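Local atomic coordinates of TraM protein (Plasmid R64, PDB entry 3WZ3), a protein that probably serves, through its periplasmic domain, as a component of the inner-membrane complex of a type IVB secretion system. Residues A[113-118]-A[132-137]. Residues are numbered along the deposited sequence; the frame is centred on the assembly and turned at random.
Sequences VFEITI and IRQMIS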
# COMPACT_ATOMS: atom_id res chain seq x y z
N VAL A 113 -6.42 -4.68 8.38
CA VAL A 113 -5.83 -5.72 7.55
C VAL A 113 -5.97 -5.24 6.11
O VAL A 113 -7.09 -5.03 5.63
CB VAL A 113 -6.50 -7.10 7.74
CG1 VAL A 113 -5.90 -8.10 6.78
CG2 VAL A 113 -6.31 -7.59 9.18
N PHE A 114 -4.85 -5.07 5.42
CA PHE A 114 -4.90 -4.72 4.01
C PHE A 114 -4.84 -5.92 3.09
O PHE A 114 -3.98 -6.78 3.25
CB PHE A 114 -3.75 -3.79 3.65
CG PHE A 114 -4.03 -2.35 3.92
CD1 PHE A 114 -4.03 -1.86 5.22
CD2 PHE A 114 -4.29 -1.48 2.88
CE1 PHE A 114 -4.29 -0.53 5.47
CE2 PHE A 114 -4.56 -0.14 3.13
CZ PHE A 114 -4.56 0.34 4.43
N GLU A 115 -5.74 -5.97 2.13
CA GLU A 115 -5.67 -6.98 1.07
C GLU A 115 -5.09 -6.33 -0.17
O GLU A 115 -5.54 -5.25 -0.58
CB GLU A 115 -7.05 -7.57 0.78
CG GLU A 115 -7.00 -8.64 -0.29
CD GLU A 115 -8.36 -9.18 -0.57
OE1 GLU A 115 -8.74 -9.24 -1.77
OE2 GLU A 115 -9.07 -9.53 0.40
N ILE A 116 -4.09 -6.98 -0.75
CA ILE A 116 -3.34 -6.49 -1.89
C ILE A 116 -3.33 -7.59 -2.95
O ILE A 116 -2.94 -8.72 -2.65
CB ILE A 116 -1.87 -6.24 -1.44
CG1 ILE A 116 -1.84 -5.22 -0.30
CG2 ILE A 116 -1.01 -5.80 -2.61
CD1 ILE A 116 -2.34 -3.92 -0.72
N THR A 117 -3.78 -7.30 -4.17
CA THR A 117 -3.58 -8.22 -5.27
C THR A 117 -2.50 -7.66 -6.19
O THR A 117 -2.61 -6.52 -6.68
CB THR A 117 -4.85 -8.52 -6.07
OG1 THR A 117 -5.79 -9.20 -5.23
CG2 THR A 117 -4.52 -9.45 -7.23
N ILE A 118 -1.46 -8.46 -6.39
CA ILE A 118 -0.31 -8.10 -7.21
C ILE A 118 -0.40 -8.91 -8.48
O ILE A 118 -0.64 -10.13 -8.44
CB ILE A 118 0.99 -8.45 -6.47
CG1 ILE A 118 1.12 -7.57 -5.23
CG2 ILE A 118 2.20 -8.24 -7.40
CD1 ILE A 118 2.19 -8.02 -4.26
N ILE A 132 0.62 -3.60 -8.04
CA ILE A 132 -0.59 -3.83 -7.27
C ILE A 132 -1.81 -3.39 -8.07
O ILE A 132 -1.95 -2.20 -8.39
CB ILE A 132 -0.53 -3.04 -5.96
CG1 ILE A 132 0.62 -3.57 -5.09
CG2 ILE A 132 -1.87 -3.10 -5.24
CD1 ILE A 132 0.95 -2.69 -3.87
N ARG A 133 -2.70 -4.32 -8.38
CA ARG A 133 -3.90 -3.98 -9.14
C ARG A 133 -5.13 -3.75 -8.30
O ARG A 133 -6.13 -3.22 -8.80
CB ARG A 133 -4.21 -5.03 -10.20
CG ARG A 133 -4.46 -6.39 -9.62
CD ARG A 133 -5.02 -7.36 -10.67
NE ARG A 133 -6.43 -7.13 -10.94
CZ ARG A 133 -6.91 -6.78 -12.12
NH1 ARG A 133 -6.09 -6.61 -13.16
NH2 ARG A 133 -8.21 -6.58 -12.28
N GLN A 134 -5.07 -4.11 -7.02
CA GLN A 134 -6.18 -3.88 -6.10
C GLN A 134 -5.67 -3.77 -4.68
O GLN A 134 -4.82 -4.55 -4.28
CB GLN A 134 -7.23 -4.99 -6.18
CG GLN A 134 -8.51 -4.64 -5.41
CD GLN A 134 -9.64 -5.61 -5.66
OE1 GLN A 134 -10.74 -5.22 -6.03
NE2 GLN A 134 -9.37 -6.87 -5.43
N MSE A 135 -6.17 -2.77 -3.95
CA MSE A 135 -5.83 -2.55 -2.54
C MSE A 135 -7.12 -2.29 -1.79
O MSE A 135 -7.91 -1.41 -2.18
CB MSE A 135 -4.91 -1.34 -2.37
CG MSE A 135 -4.64 -1.02 -0.92
SE MSE A 135 -3.25 0.36 -0.68
CE MSE A 135 -1.64 -0.73 -0.71
N ILE A 136 -7.36 -3.07 -0.74
CA ILE A 136 -8.59 -2.96 0.04
C ILE A 136 -8.21 -2.93 1.51
O ILE A 136 -7.55 -3.84 2.00
CB ILE A 136 -9.50 -4.17 -0.15
CG1 ILE A 136 -9.93 -4.30 -1.61
CG2 ILE A 136 -10.73 -4.05 0.76
CD1 ILE A 136 -10.53 -5.65 -1.95
N SER A 137 -8.62 -1.87 2.20
CA SER A 137 -8.39 -1.74 3.62
C SER A 137 -9.59 -2.28 4.38
O SER A 137 -10.74 -1.94 4.08
CB SER A 137 -8.19 -0.26 3.99
OG SER A 137 -8.00 -0.09 5.40
O HOH W 1 -7.48 -7.89 -3.76
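Thr-117 O is gripped by two backbone amides of strand 130-139: Arg-133 N donates at 2.8 Å, almost in line with the carbonyl, while Gln-134 N adds a weak bond at 3.5 Å. Two residues thus face one, a classic beta bulge, and the register slips by one so that Ile-118 lies against Ile-132. Past the bulge the antiparallel ladder is regular: Thr-117 N bonds to Gln-134 O. Glu-115 N bonds to Ile-136 O and Ile-136 N to Glu-115 O, each at 2.8 Å.

On the face shared by Glu-115, Thr-117 and Gln-134, a water ties the three side chains together. It donates to Glu-115 OE1 and accepts from Gln-134 NE2, and it also bonds to Thr-117 OG1. Glu-115 reaches it as an extended chain with CG anti to the backbone N (chi1 -178°); its OE2 takes a salt bridge from Arg-138 and a hydrogen bond from Gln-93, which probably hold the carboxylate in place for the water. Thr-117 OG1 also bonds Thr-91 on the next strand.

The reverse face is mainly apolar. Ser-137 CB makes a CH-pi contact over one face of the Phe-114 ring, offset toward the rim and 4.0 Å from the centroid, whereas Met-135, a selenomethionine, meets the ring edge at CD2 with its CG. A bend at chi3 (-86°) swings Met-135 CE back onto Ile-116 CD1, a tight 3.3 Å contact, and Ile-116 CG2 packs on Ile-132 CG1 at 3.7 Å. Helices 7-22 and 42-54 cover this side, consistent with the helix-backed curved sheet of the NTF2-like fold. Mainly apolar side chains thus bind the hairpin to the helices, while the other side is largely polar and water-bridged, with Ile-136 lying beside the Glu-115 side chain.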